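Local coordinates for protein 4-alpha-glucanotransferase (Corynebacterium glutamicum, PDB 5B68) that belongs to the amylomaltase family and combines a TIM-barrel glucanotransferase domain with a beta-sandwich domain nearer its N terminus, at residues I574-R579 / K657-Q662; T558-P563 / P671-P676; P254-L259 / D265-M270; P226-E231 / A292-L297. One frame throughout, in Å; residues are numbered along the deposited sequence.

Interaction 1: residues I574-R579 / K657-Q662; sequences IALRER and KRAQNQ. With SO4 (sulfate ion), chain E.
This is a largely buried helix-to-loop contact of the TIM barrel, in which L576 and R577 of helix 572-579 lie against A659 and Q662. The loop 657-662 comes after the last barrel strand, 645-649, and the helix follows the strand before it, 553-556. L576 does most of the apolar work. With its CG anti to the backbone N (chi1 -175°), the side chain reaches the loop, and CD2 of L576 settles 3.7 Å from CB of A659. Alanine suits this place because its single methyl group lets the loop come close to the leucine branch.

Q662 comes from the opposite direction to L576 and sets its amide beside the helix: NE2 lies 3.5 Å from L576 CD2, while OE1 lies 3.6 Å from R577 CG. The amide therefore meets aliphatic carbons, a packing role that the long, flat glutamine end can fill. The R577 chain crosses Q662 at about a right angle, touching it with its methylene part, and its guanidinium plane is tilted 25° from the amide. The other branch of L576 serves its own helix, CD1 lying 3.3 Å above the guanidinium plane of R579, toward the rim. R579 also forms a salt bridge with E572.

The loop is also held by N672, whose OD1 accepts from the backbone N of Q662. The side chain of N661 leaves the backbone away from the helix; its ND2 bonds D561 and a sulfate ion, probably from the crystallisation liquor. N661 ND2 donates to O1 of the sulfate over 3.0 Å, at an N-H...O angle of 152°.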
# COMPACT_ATOMS: atom_id res chain seq x y z
N ILE A 574 4.44 -3.31 26.50
CA ILE A 574 5.61 -2.95 27.27
C ILE A 574 6.47 -4.18 27.59
O ILE A 574 7.69 -4.12 27.39
CB ILE A 574 5.17 -2.17 28.51
CG1 ILE A 574 4.66 -0.79 28.07
CG2 ILE A 574 6.32 -2.03 29.50
CD1 ILE A 574 3.49 -0.33 28.87
N ALA A 575 5.87 -5.28 28.06
CA ALA A 575 6.64 -6.50 28.31
C ALA A 575 7.43 -6.95 27.07
O ALA A 575 8.56 -7.38 27.20
CB ALA A 575 5.73 -7.64 28.79
N LEU A 576 6.84 -6.80 25.89
CA LEU A 576 7.47 -7.23 24.64
C LEU A 576 8.63 -6.30 24.28
O LEU A 576 9.71 -6.78 23.97
CB LEU A 576 6.45 -7.28 23.47
CG LEU A 576 7.04 -7.83 22.17
CD1 LEU A 576 7.64 -9.22 22.37
CD2 LEU A 576 6.01 -7.86 21.02
N ARG A 577 8.44 -4.98 24.37
CA ARG A 577 9.53 -4.04 24.07
C ARG A 577 10.70 -4.21 25.07
O ARG A 577 11.87 -4.19 24.67
CB ARG A 577 9.03 -2.59 24.01
CG ARG A 577 8.26 -2.23 22.72
CD ARG A 577 8.19 -0.71 22.47
NE ARG A 577 7.41 -0.03 23.51
CZ ARG A 577 7.45 1.28 23.80
NH1 ARG A 577 8.23 2.12 23.12
NH2 ARG A 577 6.69 1.75 24.79
N GLU A 578 10.38 -4.46 26.34
CA GLU A 578 11.40 -4.70 27.37
C GLU A 578 12.24 -5.94 27.15
O GLU A 578 13.46 -5.89 27.28
CB GLU A 578 10.73 -4.75 28.77
CG GLU A 578 11.70 -4.94 29.94
CD GLU A 578 12.93 -4.01 29.92
OE1 GLU A 578 13.92 -4.35 30.61
OE2 GLU A 578 12.93 -2.95 29.25
N ARG A 579 11.61 -7.06 26.78
CA ARG A 579 12.36 -8.27 26.60
C ARG A 579 13.17 -8.26 25.32
O ARG A 579 14.15 -8.98 25.23
CB ARG A 579 11.50 -9.54 26.73
CG ARG A 579 10.52 -9.85 25.62
CD ARG A 579 9.74 -11.08 26.07
NE ARG A 579 8.64 -11.49 25.21
CZ ARG A 579 7.34 -11.29 25.46
NH1 ARG A 579 6.88 -10.64 26.54
NH2 ARG A 579 6.46 -11.75 24.57
N LYS A 657 -2.74 -13.29 22.15
CA LYS A 657 -1.89 -12.35 22.92
C LYS A 657 -0.59 -11.90 22.21
O LYS A 657 -0.00 -10.90 22.64
CB LYS A 657 -1.57 -12.91 24.31
CG LYS A 657 -2.78 -12.86 25.23
CD LYS A 657 -2.61 -13.59 26.54
CE LYS A 657 -3.92 -13.52 27.31
NZ LYS A 657 -3.97 -14.44 28.48
N ARG A 658 -0.13 -12.67 21.21
CA ARG A 658 1.14 -12.37 20.49
C ARG A 658 1.03 -11.30 19.35
O ARG A 658 0.21 -11.45 18.43
CB ARG A 658 1.71 -13.66 19.94
CG ARG A 658 1.92 -14.71 21.00
CD ARG A 658 2.91 -15.75 20.56
NE ARG A 658 2.34 -16.79 19.69
CZ ARG A 658 3.07 -17.77 19.14
NH1 ARG A 658 2.51 -18.68 18.37
NH2 ARG A 658 4.39 -17.85 19.37
N ALA A 659 1.87 -10.24 19.44
CA ALA A 659 2.07 -9.24 18.38
C ALA A 659 2.56 -9.90 17.11
O ALA A 659 3.32 -10.89 17.15
CB ALA A 659 3.01 -8.12 18.79
N GLN A 660 2.03 -9.42 15.99
CA GLN A 660 2.46 -9.93 14.69
C GLN A 660 3.78 -9.24 14.29
O GLN A 660 4.65 -9.88 13.66
CB GLN A 660 1.41 -9.62 13.62
CG GLN A 660 1.67 -10.30 12.26
CD GLN A 660 1.78 -11.80 12.29
OE1 GLN A 660 2.88 -12.36 12.18
NE2 GLN A 660 0.62 -12.51 12.42
N ASN A 661 3.84 -7.96 14.57
CA ASN A 661 5.01 -7.12 14.25
C ASN A 661 5.32 -6.24 15.44
O ASN A 661 4.38 -5.64 16.02
CB ASN A 661 4.69 -6.22 13.05
CG ASN A 661 5.91 -5.36 12.59
OD1 ASN A 661 7.02 -5.86 12.49
ND2 ASN A 661 5.66 -4.10 12.29
N GLN A 662 6.60 -6.12 15.81
CA GLN A 662 7.04 -5.09 16.78
C GLN A 662 7.82 -4.05 15.96
O GLN A 662 8.93 -4.37 15.53
CB GLN A 662 7.89 -5.69 17.91
CG GLN A 662 8.42 -4.65 18.86
CD GLN A 662 7.30 -3.84 19.48
OE1 GLN A 662 7.17 -2.63 19.26
NE2 GLN A 662 6.44 -4.52 20.22
S SO4 E . 8.81 -1.86 10.90
O1 SO4 E . 7.82 -2.92 10.55
O2 SO4 E . 9.21 -1.25 9.62
O3 SO4 E . 8.15 -0.85 11.75
O4 SO4 E . 9.93 -2.40 11.68

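Interaction 2: residues T558-P563 / P671-P676; sequences TTHDLP and PNWCIP
The indole of W673 presents the edge of its six-membered ring to the imidazole of H560, with H560 CD2 near the indole plane and 3.8 Å from W673 CH2. H560 in turn meets the ring of Y235, the two planes only about 15° apart. Beside it, OD1 of D561 approaches W673 CH2 at 4.2 Å, and the carboxylate is turned 74° from the indole. Both side-chain groups stand on beta turns among the loops of the TIM barrel: a type I turn from T559 to L562, after strand 553-556, and a type II turn from P671 to C674.

The first turn doubles as an ST turn, in which T559 OG1 accepts from the backbone N of D561 at 3.1 Å. Threonine suits the place because its short hydroxyl side chain can accept from the backbone N two residues on. The first side-chain bond of H560 points toward the tryptophan segment. D561 divides its carboxylate: OD1 accepts from ND2 of N661, while OD2 and H560 NE2 both bind O8 of a BTB molecule, probably from the crystallisation liquor, which may mark a pocket.

W673 has a positive phi (73°), the conformation needed at the third position of a type II turn. That turn is closed by C674 N donating to P671 O over 3.1 Å.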
# COMPACT_ATOMS: atom_id res chain seq x y z
N THR A 558 -7.39 -1.81 17.30
CA THR A 558 -5.98 -2.12 17.21
C THR A 558 -5.53 -2.35 15.74
O THR A 558 -6.30 -2.08 14.87
CB THR A 558 -5.62 -3.29 18.11
OG1 THR A 558 -4.19 -3.36 18.27
CG2 THR A 558 -6.17 -4.60 17.58
N THR A 559 -4.27 -2.68 15.52
CA THR A 559 -3.73 -2.86 14.15
C THR A 559 -2.66 -3.92 14.25
O THR A 559 -2.23 -4.26 15.33
CB THR A 559 -2.99 -1.66 13.51
OG1 THR A 559 -1.78 -1.39 14.22
CG2 THR A 559 -3.84 -0.46 13.47
N HIS A 560 -2.20 -4.34 13.10
CA HIS A 560 -1.15 -5.35 12.98
C HIS A 560 0.19 -4.91 13.59
O HIS A 560 1.02 -5.76 13.83
CB HIS A 560 -0.96 -5.74 11.47
CG HIS A 560 -0.57 -4.59 10.62
ND1 HIS A 560 -1.47 -3.70 10.07
CD2 HIS A 560 0.66 -4.09 10.33
CE1 HIS A 560 -0.82 -2.75 9.44
NE2 HIS A 560 0.48 -2.96 9.59
N ASP A 561 0.39 -3.62 13.81
CA ASP A 561 1.63 -3.15 14.44
C ASP A 561 1.54 -3.06 15.99
O ASP A 561 2.49 -2.57 16.61
CB ASP A 561 2.04 -1.77 13.88
CG ASP A 561 2.56 -1.84 12.43
OD1 ASP A 561 3.20 -2.83 12.09
OD2 ASP A 561 2.36 -0.89 11.67
N LEU A 562 0.43 -3.46 16.60
CA LEU A 562 0.28 -3.43 18.07
C LEU A 562 0.05 -4.83 18.58
O LEU A 562 -0.39 -5.75 17.84
CB LEU A 562 -0.92 -2.57 18.47
CG LEU A 562 -0.64 -1.10 18.38
CD1 LEU A 562 -1.94 -0.31 18.40
CD2 LEU A 562 0.27 -0.69 19.53
N PRO A 563 0.31 -5.04 19.86
CA PRO A 563 -0.14 -6.34 20.40
C PRO A 563 -1.69 -6.40 20.34
O PRO A 563 -2.33 -5.38 20.48
CB PRO A 563 0.37 -6.29 21.85
CG PRO A 563 1.54 -5.36 21.79
CD PRO A 563 1.04 -4.26 20.88
N PRO A 671 9.99 -12.79 15.70
CA PRO A 671 9.60 -13.31 14.40
C PRO A 671 8.46 -12.53 13.75
O PRO A 671 7.39 -13.06 13.52
CB PRO A 671 9.15 -14.74 14.70
CG PRO A 671 9.26 -14.92 16.17
CD PRO A 671 9.43 -13.59 16.80
N ASN A 672 8.74 -11.28 13.38
CA ASN A 672 7.72 -10.43 12.80
C ASN A 672 7.18 -11.11 11.56
O ASN A 672 7.92 -11.74 10.82
CB ASN A 672 8.31 -9.07 12.41
CG ASN A 672 8.85 -8.30 13.59
OD1 ASN A 672 8.16 -8.10 14.56
ND2 ASN A 672 10.09 -7.87 13.49
N TRP A 673 5.87 -11.04 11.41
CA TRP A 673 5.18 -11.50 10.23
C TRP A 673 5.12 -13.02 10.12
O TRP A 673 4.78 -13.55 9.10
CB TRP A 673 5.80 -10.91 8.97
CG TRP A 673 6.09 -9.47 9.08
CD1 TRP A 673 7.30 -8.88 9.11
CD2 TRP A 673 5.13 -8.41 9.18
NE1 TRP A 673 7.18 -7.54 9.21
CE2 TRP A 673 5.85 -7.22 9.26
CE3 TRP A 673 3.74 -8.36 9.20
CZ2 TRP A 673 5.24 -5.99 9.38
CZ3 TRP A 673 3.14 -7.14 9.31
CH2 TRP A 673 3.88 -5.97 9.40
N CYS A 674 5.47 -13.69 11.20
CA CYS A 674 5.50 -15.15 11.25
C CYS A 674 4.65 -15.81 12.35
O CYS A 674 4.82 -16.97 12.62
CB CYS A 674 6.93 -15.63 11.40
SG CYS A 674 8.00 -15.08 10.05
N ILE A 675 3.76 -15.04 12.97
CA ILE A 675 3.04 -15.51 14.15
C ILE A 675 1.68 -16.07 13.76
O ILE A 675 0.80 -15.32 13.42
CB ILE A 675 2.83 -14.35 15.14
CG1 ILE A 675 4.16 -13.67 15.50
CG2 ILE A 675 2.09 -14.81 16.38
CD1 ILE A 675 5.18 -14.56 16.16
N PRO A 676 1.51 -17.39 13.83
CA PRO A 676 0.22 -18.03 13.47
C PRO A 676 -0.92 -17.68 14.43
O PRO A 676 -0.67 -17.32 15.60
CB PRO A 676 0.50 -19.50 13.55
CG PRO A 676 1.52 -19.58 14.62
CD PRO A 676 2.40 -18.37 14.49

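Interaction 3: residues P254-L259 / D265-M270; sequences PEFNQL and DDIAEM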
# COMPACT_ATOMS: atom_id res chain seq x y z
N PRO A 254 -7.29 -26.07 -11.80
CA PRO A 254 -7.99 -27.14 -12.53
C PRO A 254 -7.04 -28.19 -13.14
O PRO A 254 -7.37 -29.38 -13.10
CB PRO A 254 -8.73 -26.38 -13.63
CG PRO A 254 -9.09 -25.09 -12.97
CD PRO A 254 -7.87 -24.74 -12.14
N GLU A 255 -5.88 -27.78 -13.60
CA GLU A 255 -4.95 -28.72 -14.28
C GLU A 255 -4.23 -29.65 -13.28
O GLU A 255 -3.62 -30.66 -13.70
CB GLU A 255 -3.92 -27.98 -15.16
CG GLU A 255 -4.47 -27.37 -16.46
CD GLU A 255 -5.35 -26.16 -16.19
OE1 GLU A 255 -5.04 -25.44 -15.20
OE2 GLU A 255 -6.34 -25.92 -16.91
N PHE A 256 -4.30 -29.34 -11.97
CA PHE A 256 -3.77 -30.21 -10.91
C PHE A 256 -4.31 -31.64 -11.08
O PHE A 256 -3.58 -32.65 -10.91
CB PHE A 256 -4.20 -29.71 -9.53
CG PHE A 256 -3.81 -30.62 -8.40
CD1 PHE A 256 -2.56 -30.53 -7.84
CD2 PHE A 256 -4.69 -31.57 -7.90
CE1 PHE A 256 -2.18 -31.37 -6.81
CE2 PHE A 256 -4.32 -32.41 -6.87
CZ PHE A 256 -3.06 -32.31 -6.34
N ASN A 257 -5.58 -31.69 -11.47
CA ASN A 257 -6.29 -32.95 -11.57
C ASN A 257 -5.85 -33.79 -12.75
O ASN A 257 -6.24 -34.94 -12.83
CB ASN A 257 -7.78 -32.67 -11.61
CG ASN A 257 -8.23 -31.88 -10.39
OD1 ASN A 257 -8.01 -32.34 -9.27
ND2 ASN A 257 -8.73 -30.64 -10.58
N GLN A 258 -5.03 -33.23 -13.64
CA GLN A 258 -4.47 -33.97 -14.76
C GLN A 258 -3.17 -34.62 -14.39
O GLN A 258 -2.63 -35.40 -15.16
CB GLN A 258 -4.27 -33.03 -15.99
CG GLN A 258 -5.58 -32.57 -16.64
CD GLN A 258 -5.38 -31.35 -17.56
OE1 GLN A 258 -4.39 -31.26 -18.28
NE2 GLN A 258 -6.35 -30.40 -17.55
N LEU A 259 -2.62 -34.33 -13.22
CA LEU A 259 -1.38 -34.98 -12.84
C LEU A 259 -1.71 -36.45 -12.58
O LEU A 259 -2.86 -36.81 -12.21
CB LEU A 259 -0.76 -34.37 -11.59
CG LEU A 259 -0.21 -32.92 -11.68
CD1 LEU A 259 0.39 -32.48 -10.36
CD2 LEU A 259 0.84 -32.77 -12.80
N ASP A 265 -0.08 -38.34 -5.02
CA ASP A 265 0.20 -38.89 -3.68
C ASP A 265 1.46 -38.28 -3.10
O ASP A 265 1.50 -38.07 -1.89
CB ASP A 265 0.40 -40.42 -3.72
CG ASP A 265 -0.88 -41.14 -4.06
OD1 ASP A 265 -2.00 -40.60 -3.78
OD2 ASP A 265 -0.76 -42.27 -4.58
N ASP A 266 2.47 -38.05 -3.96
CA ASP A 266 3.72 -37.42 -3.49
C ASP A 266 3.40 -36.03 -2.96
O ASP A 266 3.82 -35.66 -1.88
CB ASP A 266 4.80 -37.34 -4.58
CG ASP A 266 5.42 -38.70 -4.94
OD1 ASP A 266 5.22 -39.67 -4.18
OD2 ASP A 266 6.10 -38.80 -5.99
N ILE A 267 2.61 -35.29 -3.73
CA ILE A 267 2.19 -33.97 -3.34
C ILE A 267 1.41 -34.02 -2.00
O ILE A 267 1.70 -33.24 -1.09
CB ILE A 267 1.39 -33.36 -4.48
CG1 ILE A 267 2.34 -33.11 -5.69
CG2 ILE A 267 0.68 -32.08 -4.04
CD1 ILE A 267 1.58 -32.99 -6.99
N ALA A 268 0.49 -34.96 -1.88
CA ALA A 268 -0.28 -35.16 -0.62
C ALA A 268 0.60 -35.44 0.57
O ALA A 268 0.25 -35.11 1.69
CB ALA A 268 -1.28 -36.30 -0.77
N GLU A 269 1.72 -36.13 0.33
CA GLU A 269 2.70 -36.37 1.38
C GLU A 269 3.40 -35.09 1.81
O GLU A 269 3.63 -34.85 3.01
CB GLU A 269 3.76 -37.41 0.93
CG GLU A 269 3.45 -38.85 1.31
CD GLU A 269 2.04 -39.34 0.94
OE1 GLU A 269 1.94 -40.20 0.03
OE2 GLU A 269 1.05 -38.90 1.59
N MET A 270 3.76 -34.27 0.83
CA MET A 270 4.29 -32.94 1.16
C MET A 270 3.19 -32.16 1.92
O MET A 270 3.45 -31.57 2.99
CB MET A 270 4.72 -32.18 -0.11
CG MET A 270 6.05 -32.60 -0.67
SD MET A 270 6.85 -31.25 -1.61
CE MET A 270 5.72 -31.21 -3.00
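F256 and I267 run alongside each other in opposite senses, while L259 lies roughly perpendicular to I267, so one isoleucine is met from two directions by the segment 254-259. The aromatic ring takes part through its edge: F256 CE1 lies 4.0 Å from CG2 of I267, which sits near the plane of the ring. The other arm of the isoleucine is close as well, I267 CD1 being 4.1 Å from CE1 of F256. I267 CD1 also meets CD1 of L259 at 3.6 Å, the shortest approach between the two segments.

A beta-branched residue suits this role because its two arms diverge. CG2 of I267 is anti to the backbone N and faces the ring edge, whereas CG1 carries CD1 between leucine and phenylalanine. In F256 the ring is placed by a CG anti to the backbone N (chi1 175°), which brings the end of the side chain nearer the helix than its first bond suggests. N257 OD1 lies in the ring plane at another part of the edge.

The backbone of 254-258 forms a 3-10 segment, with Q258 N bonded to E255 O at 2.9 Å and L259 N to F256 O at 3.0 Å. These bonds bring L259 round to the same side as F256. On the helix, D265 and D266 are exposed, as acidic residues readily are, and I267 turns inward.

The contact lies in the largely helical region between barrel strands 215-218 and 382-387. The 3-10 segment leads into helix 261-277, L259 also rests on I300 of helix 286-301, and E255 makes a salt bridge with R309 of helix 307-338.

Interaction 4: residues P226-E231 / A292-L297; sequences PLPPTE and AKLQVL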
# COMPACT_ATOMS: atom_id res chain seq x y z
N PRO A 226 10.99 -14.51 -6.32
CA PRO A 226 10.33 -15.55 -7.05
C PRO A 226 10.69 -16.96 -6.63
O PRO A 226 10.05 -17.91 -7.11
CB PRO A 226 10.79 -15.32 -8.50
CG PRO A 226 12.13 -14.69 -8.38
CD PRO A 226 12.15 -13.95 -7.05
N LEU A 227 11.70 -17.13 -5.78
CA LEU A 227 11.98 -18.42 -5.15
C LEU A 227 12.63 -18.15 -3.80
O LEU A 227 13.14 -17.08 -3.61
CB LEU A 227 12.85 -19.31 -6.03
CG LEU A 227 14.26 -18.86 -6.36
CD1 LEU A 227 14.97 -19.91 -7.19
CD2 LEU A 227 14.25 -17.54 -7.09
N PRO A 228 12.62 -19.09 -2.88
CA PRO A 228 13.20 -18.83 -1.56
C PRO A 228 14.71 -18.65 -1.63
O PRO A 228 15.26 -19.19 -2.56
CB PRO A 228 12.88 -20.10 -0.77
CG PRO A 228 12.22 -21.03 -1.69
CD PRO A 228 12.23 -20.49 -3.06
N PRO A 229 15.42 -17.89 -0.68
CA PRO A 229 14.61 -17.34 0.42
C PRO A 229 13.82 -16.09 0.08
O PRO A 229 14.24 -15.33 -0.76
CB PRO A 229 15.64 -17.00 1.48
CG PRO A 229 16.75 -16.47 0.71
CD PRO A 229 16.88 -17.44 -0.41
N THR A 230 12.70 -15.89 0.76
CA THR A 230 11.76 -14.83 0.43
C THR A 230 11.51 -13.94 1.68
O THR A 230 11.68 -14.40 2.81
CB THR A 230 10.49 -15.41 -0.26
OG1 THR A 230 9.76 -14.34 -0.87
CG2 THR A 230 9.61 -16.16 0.73
N GLU A 231 11.20 -12.68 1.43
CA GLU A 231 10.95 -11.65 2.45
C GLU A 231 9.70 -12.00 3.26
O GLU A 231 8.64 -12.23 2.68
CB GLU A 231 10.73 -10.29 1.74
CG GLU A 231 10.41 -9.08 2.57
CD GLU A 231 11.40 -8.86 3.70
OE1 GLU A 231 12.63 -8.81 3.41
OE2 GLU A 231 10.97 -8.78 4.87
N ALA A 292 8.40 -25.92 -1.95
CA ALA A 292 7.56 -27.06 -2.27
C ALA A 292 6.40 -26.75 -3.23
O ALA A 292 6.13 -27.49 -4.19
CB ALA A 292 7.05 -27.68 -0.97
N LYS A 293 5.71 -25.61 -3.01
CA LYS A 293 4.71 -25.21 -3.98
C LYS A 293 5.31 -25.00 -5.39
O LYS A 293 4.71 -25.38 -6.36
CB LYS A 293 4.00 -23.94 -3.50
CG LYS A 293 3.05 -24.20 -2.31
CD LYS A 293 2.16 -22.99 -2.01
CE LYS A 293 1.25 -23.25 -0.76
NZ LYS A 293 0.20 -22.21 -0.67
N LEU A 294 6.46 -24.35 -5.45
CA LEU A 294 7.07 -24.01 -6.76
C LEU A 294 7.37 -25.31 -7.52
O LEU A 294 7.12 -25.44 -8.73
CB LEU A 294 8.30 -23.16 -6.58
CG LEU A 294 8.01 -21.71 -6.21
CD1 LEU A 294 9.16 -20.99 -5.53
CD2 LEU A 294 7.49 -20.99 -7.45
N GLN A 295 7.84 -26.31 -6.79
CA GLN A 295 8.10 -27.60 -7.39
C GLN A 295 6.84 -28.24 -7.97
O GLN A 295 6.85 -28.78 -9.06
CB GLN A 295 8.74 -28.53 -6.37
CG GLN A 295 8.97 -29.91 -6.94
CD GLN A 295 9.76 -30.76 -5.97
OE1 GLN A 295 10.78 -31.35 -6.34
NE2 GLN A 295 9.32 -30.77 -4.70
N VAL A 296 5.73 -28.19 -7.24
CA VAL A 296 4.51 -28.70 -7.76
C VAL A 296 4.02 -27.87 -8.95
O VAL A 296 3.49 -28.43 -9.93
CB VAL A 296 3.39 -28.69 -6.66
CG1 VAL A 296 2.05 -29.08 -7.24
CG2 VAL A 296 3.84 -29.58 -5.50
N LEU A 297 4.16 -26.52 -8.83
CA LEU A 297 3.63 -25.63 -9.89
C LEU A 297 4.39 -25.93 -11.21
O LEU A 297 3.76 -26.00 -12.25
CB LEU A 297 3.78 -24.18 -9.50
CG LEU A 297 2.72 -23.82 -8.47
CD1 LEU A 297 3.20 -22.63 -7.64
CD2 LEU A 297 1.40 -23.52 -9.21
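One methyl group, CD1 of L294, fits into the bend formed by P226, L227 and P228, and it forms the tight part of this contact. L294 CD1 lies 3.6 Å from the carbonyl O of P226 and also touches CA of L227. It meets the CD corner of the P228 ring as well, with L294 CD1 and P228 CD 4.0 Å apart. CD2 of L294 stays slightly farther from P226 O, at 4.0 Å. Leucine suits the spot because its branched end puts one methyl into the bend while the other stays near P226 O.

The rest is looser. CB is the only side-chain atom of L227 near L294, 4.1 Å from L294 CD1; with its CG between the backbone N and the carbonyl carbon (chi1 64°), the end of the L227 side chain leads away toward Q338. P229, which follows a cis peptide bond, is exposed, and so is Q295 on the helix, a polar residue fit for solvent.

The loop 226-231 follows barrel strand 215-218 and is wedged between two helices. Helix 286-301 supplies L294 and also N287, whose OD1 binds the backbone N of T230, whereas helix 307-338 packs W330, C331 and R334 against P226.

Overall arrangement
Along the chain, interactions 3 and 4 come first, both within the region between barrel strands 215-218 and 382-387; the segments of interaction 3 fall between those of interaction 4. Their centres are 16 Å apart, and the successive helices 261-277 and 286-301 join them. Interactions 1 and 2 follow, in the connections after strands 553-556 and 645-649; they touch, with centres 9 Å apart, interaction 1 falling between the ends of interaction 2. The pairs do not touch, but interactions 2 and 4 approach to about 6 Å between nearest atoms, while the centres of 1 and 3 are about 40 Å apart. One pair thus joins barrel loops and a helix; the other lies in the helical region.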